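Local structure of UDP-N-acetylglucosamine 4,6-dehydratase (Vibrio fischeri, 3PVZ) at residues I7-F18 with F234-L243. The protein binds NAD and probably acts as a lyase, a UDP-N-acetylglucosamine 4,6-dehydratase with a Rossmann-type nucleotide-binding fold. Residues are numbered along the deposited sequence; the frame is centred on the assembly and turned at random.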
loop_
_atom_site.group_PDB
_atom_site.type_symbol
_atom_site.label_atom_id
_atom_site.label_comp_id
_atom_site.label_asym_id
_atom_site.label_seq_id
_atom_site.Cartn_x
_atom_site.Cartn_y
_atom_site.Cartn_z
ATOM N N ILE A 7 -12.870 16.228 12.806
ATOM C CA ILE A 7 -11.456 15.961 13.060
ATOM C C ILE A 7 -10.884 17.135 13.873
ATOM O O ILE A 7 -10.162 16.925 14.842
ATOM C CB ILE A 7 -10.623 15.746 11.761
ATOM C CG1 ILE A 7 -11.133 14.523 10.981
ATOM C CG2 ILE A 7 -9.120 15.578 12.107
ATOM C CD1 ILE A 7 -10.287 14.133 9.737
ATOM N N LEU A 8 -11.224 18.362 13.472
ATOM C CA LEU A 8 -10.786 19.568 14.181
ATOM C C LEU A 8 -11.114 19.519 15.654
ATOM O O LEU A 8 -10.223 19.651 16.499
ATOM C CB LEU A 8 -11.391 20.835 13.555
ATOM C CG LEU A 8 -10.643 21.380 12.328
ATOM C CD1 LEU A 8 -11.385 22.575 11.725
ATOM C CD2 LEU A 8 -9.213 21.777 12.690
ATOM N N SER A 9 -12.384 19.315 15.982
ATOM C CA SER A 9 -12.746 19.211 17.388
ATOM C C SER A 9 -11.913 18.123 18.084
ATOM O O SER A 9 -11.497 18.318 19.204
ATOM C CB SER A 9 -14.258 18.988 17.584
ATOM O OG SER A 9 -14.761 18.000 16.699
ATOM N N LEU A 10 -11.623 17.011 17.416
ATOM C CA LEU A 10 -10.772 15.972 18.021
ATOM C C LEU A 10 -9.358 16.445 18.324
ATOM O O LEU A 10 -8.778 16.033 19.323
ATOM C CB LEU A 10 -10.696 14.709 17.171
ATOM C CG LEU A 10 -11.862 13.756 17.372
ATOM C CD1 LEU A 10 -11.685 12.560 16.509
ATOM C CD2 LEU A 10 -11.964 13.336 18.842
ATOM N N ILE A 11 -8.800 17.316 17.492
ATOM C CA ILE A 11 -7.435 17.768 17.742
ATOM C C ILE A 11 -7.423 19.117 18.448
ATOM O O ILE A 11 -6.491 19.919 18.281
ATOM C CB ILE A 11 -6.528 17.729 16.458
ATOM C CG1 ILE A 11 -7.143 18.509 15.294
ATOM C CG2 ILE A 11 -6.306 16.311 16.045
ATOM C CD1 ILE A 11 -6.226 18.634 14.072
ATOM N N GLY A 12 -8.456 19.368 19.249
ATOM C CA GLY A 12 -8.451 20.494 20.194
ATOM C C GLY A 12 -8.413 21.869 19.566
ATOM O O GLY A 12 -7.848 22.796 20.140
ATOM N N ARG A 13 -9.016 21.991 18.386
ATOM C CA ARG A 13 -9.084 23.237 17.635
ATOM C C ARG A 13 -10.491 23.355 17.084
ATOM O O ARG A 13 -11.240 22.403 17.105
ATOM C CB ARG A 13 -8.086 23.227 16.456
ATOM C CG ARG A 13 -6.648 23.547 16.827
ATOM C CD ARG A 13 -5.787 23.995 15.586
ATOM N NE ARG A 13 -5.288 22.862 14.800
ATOM C CZ ARG A 13 -5.499 22.684 13.493
ATOM N NH1 ARG A 13 -6.192 23.557 12.773
ATOM N NH2 ARG A 13 -4.994 21.621 12.900
ATOM N N ASP A 14 -10.843 24.527 16.581
ATOM C CA ASP A 14 -12.179 24.761 16.034
ATOM C C ASP A 14 -12.132 25.449 14.651
ATOM O O ASP A 14 -13.141 25.495 13.937
ATOM C CB ASP A 14 -13.009 25.509 17.110
ATOM C CG ASP A 14 -13.884 26.623 16.555
ATOM O OD1 ASP A 14 -14.824 26.343 15.758
ATOM O OD2 ASP A 14 -13.651 27.782 16.971
ATOM N N THR A 15 -10.938 25.881 14.232
ATOM C CA THR A 15 -10.767 26.602 12.966
ATOM C C THR A 15 -9.580 26.079 12.118
ATOM O O THR A 15 -8.559 25.644 12.663
ATOM C CB THR A 15 -10.553 28.073 13.302
ATOM O OG1 THR A 15 -10.664 28.861 12.119
ATOM C CG2 THR A 15 -9.187 28.283 13.985
ATOM N N GLU A 16 -9.725 26.138 10.796
ATOM C CA GLU A 16 -8.669 25.718 9.871
ATOM C C GLU A 16 -7.396 26.537 10.096
ATOM O O GLU A 16 -7.454 27.630 10.644
ATOM C CB GLU A 16 -9.122 25.775 8.392
ATOM C CG GLU A 16 -10.397 24.964 8.070
ATOM C CD GLU A 16 -10.344 24.044 6.803
ATOM O OE1 GLU A 16 -9.248 23.738 6.209
ATOM O OE2 GLU A 16 -11.454 23.570 6.435
ATOM N N LEU A 17 -6.246 25.963 9.759
ATOM C CA LEU A 17 -4.961 26.656 9.873
ATOM C C LEU A 17 -4.702 27.763 8.856
ATOM O O LEU A 17 -4.126 28.785 9.199
ATOM C CB LEU A 17 -3.798 25.674 9.759
ATOM C CG LEU A 17 -3.067 25.327 11.041
ATOM C CD1 LEU A 17 -4.019 24.631 11.927
ATOM C CD2 LEU A 17 -1.854 24.450 10.745
ATOM N N PHE A 18 -5.064 27.537 7.593
ATOM C CA PHE A 18 -4.605 28.409 6.509
ATOM C C PHE A 18 -5.731 29.225 5.848
ATOM O O PHE A 18 -5.589 29.727 4.730
ATOM C CB PHE A 18 -3.967 27.561 5.447
ATOM C CG PHE A 18 -2.931 26.624 5.955
ATOM C CD1 PHE A 18 -1.891 27.074 6.728
ATOM C CD2 PHE A 18 -2.959 25.296 5.599
ATOM C CE1 PHE A 18 -0.920 26.211 7.167
ATOM C CE2 PHE A 18 -1.983 24.427 6.027
ATOM C CZ PHE A 18 -0.979 24.873 6.831
ATOM N N PHE A 234 -1.087 18.293 15.637
ATOM C CA PHE A 234 -1.888 17.635 14.659
ATOM C C PHE A 234 -2.554 18.603 13.685
ATOM O O PHE A 234 -3.038 19.662 14.064
ATOM C CB PHE A 234 -2.971 16.837 15.357
ATOM C CG PHE A 234 -2.448 15.674 16.114
ATOM C CD1 PHE A 234 -2.381 14.421 15.526
ATOM C CD2 PHE A 234 -2.022 15.826 17.439
ATOM C CE1 PHE A 234 -1.889 13.345 16.228
ATOM C CE2 PHE A 234 -1.535 14.764 18.129
ATOM C CZ PHE A 234 -1.470 13.517 17.549
ATOM N N VAL A 235 -2.613 18.203 12.431
ATOM C CA VAL A 235 -3.370 18.909 11.410
ATOM C C VAL A 235 -4.346 17.953 10.785
ATOM O O VAL A 235 -4.227 16.749 10.958
ATOM C CB VAL A 235 -2.483 19.467 10.307
ATOM C CG1 VAL A 235 -1.593 20.553 10.849
ATOM C CG2 VAL A 235 -1.630 18.354 9.664
ATOM N N THR A 236 -5.333 18.516 10.087
ATOM C CA THR A 236 -6.258 17.757 9.267
ATOM C C THR A 236 -5.679 17.364 7.891
ATOM O O THR A 236 -4.791 18.039 7.321
ATOM C CB THR A 236 -7.575 18.534 9.016
ATOM O OG1 THR A 236 -7.300 19.663 8.186
ATOM C CG2 THR A 236 -8.185 19.035 10.358
ATOM N N PRO A 237 -6.214 16.275 7.333
ATOM C CA PRO A 237 -5.904 15.941 5.961
ATOM C C PRO A 237 -6.022 17.152 5.027
ATOM O O PRO A 237 -5.082 17.415 4.290
ATOM C CB PRO A 237 -6.942 14.867 5.619
ATOM C CG PRO A 237 -7.176 14.187 6.923
ATOM C CD PRO A 237 -7.165 15.314 7.925
ATOM N N GLN A 238 -7.123 17.900 5.063
ATOM C CA GLN A 238 -7.266 19.023 4.134
ATOM C C GLN A 238 -6.171 20.034 4.297
ATOM O O GLN A 238 -5.712 20.636 3.334
ATOM C CB GLN A 238 -8.591 19.730 4.298
ATOM C CG GLN A 238 -8.781 20.921 3.348
ATOM C CD GLN A 238 -10.239 21.353 3.269
ATOM O OE1 GLN A 238 -11.133 20.524 3.365
ATOM N NE2 GLN A 238 -10.479 22.654 3.090
ATOM N N GLU A 239 -5.750 20.225 5.535
ATOM C CA GLU A 239 -4.690 21.159 5.820
ATOM C C GLU A 239 -3.401 20.687 5.182
ATOM O O GLU A 239 -2.644 21.507 4.637
ATOM C CB GLU A 239 -4.552 21.323 7.327
ATOM C CG GLU A 239 -5.687 22.157 7.860
ATOM C CD GLU A 239 -5.685 22.342 9.358
ATOM O OE1 GLU A 239 -5.082 21.527 10.084
ATOM O OE2 GLU A 239 -6.312 23.333 9.789
ATOM N N SER A 240 -3.161 19.370 5.217
ATOM C CA SER A 240 -1.965 18.788 4.559
ATOM C C SER A 240 -2.004 19.006 3.059
ATOM O O SER A 240 -1.018 19.349 2.422
ATOM C CB SER A 240 -1.737 17.316 4.922
ATOM O OG SER A 240 -2.723 16.452 4.428
ATOM N N GLY A 241 -3.169 18.848 2.512
ATOM C CA GLY A 241 -3.369 19.037 1.093
ATOM C C GLY A 241 -3.198 20.474 0.706
ATOM O O GLY A 241 -2.627 20.771 -0.341
ATOM N N GLU A 242 -3.669 21.380 1.553
ATOM C CA GLU A 242 -3.553 22.805 1.249
ATOM C C GLU A 242 -2.102 23.281 1.280
ATOM O O GLU A 242 -1.694 24.070 0.451
ATOM C CB GLU A 242 -4.426 23.620 2.188
ATOM C CG GLU A 242 -5.896 23.546 1.832
ATOM C CD GLU A 242 -6.821 24.217 2.880
ATOM O OE1 GLU A 242 -6.443 24.322 4.073
ATOM O OE2 GLU A 242 -7.949 24.608 2.500
ATOM N N LEU A 243 -1.344 22.776 2.238
ATOM C CA LEU A 243 0.054 23.080 2.343
ATOM C C LEU A 243 0.853 22.552 1.143
ATOM O O LEU A 243 1.652 23.290 0.617
ATOM C CB LEU A 243 0.614 22.496 3.649
ATOM C CG LEU A 243 2.074 22.750 3.972
ATOM C CD1 LEU A 243 2.274 24.201 4.249
ATOM C CD2 LEU A 243 2.469 21.958 5.240
HETATM O O HOH W 1 -7.091 25.703 6.168
#
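A buried salt bridge between R13 and E239 ties the N-terminal arm to the capping box that starts helix 237-250, close to the NAD site: V235 and NAD-binding V203 have side chains about 4 Å apart. The guanidinium and carboxylate planes lie only 8° apart, and R13 NH2 reaches the syn lone pair of E239 OE1 at 2.8 Å. The same NH2 gives its other hydrogen to F234 O (3.0 Å), within the guanidinium plane, so two bonds fix its rotation. In the capping box, E239 N donates to T236 OG1 (3.1 Å), while T236 N returns a bond to E239 OE1 from above the carboxylate plane. Beside R13, the carboxylate is probably held ionised.

Before R13, a Schellman motif at G12 ends helix 7-10, whose I7 and L8 pack on T236 and P237, L8 CD2 meeting T236 CG2. Just beyond the helix, I11 has CG1 between its backbone N and carbonyl carbon (chi1 54°), leaving CG2 against F234 CB at 3.4 Å. Farther along, the F18 ring turns its edge to E239 O. A water donates to both E16 OE1 and E242 OE1, bridging two like charges, and accepts from F18 N at 3.1 Å.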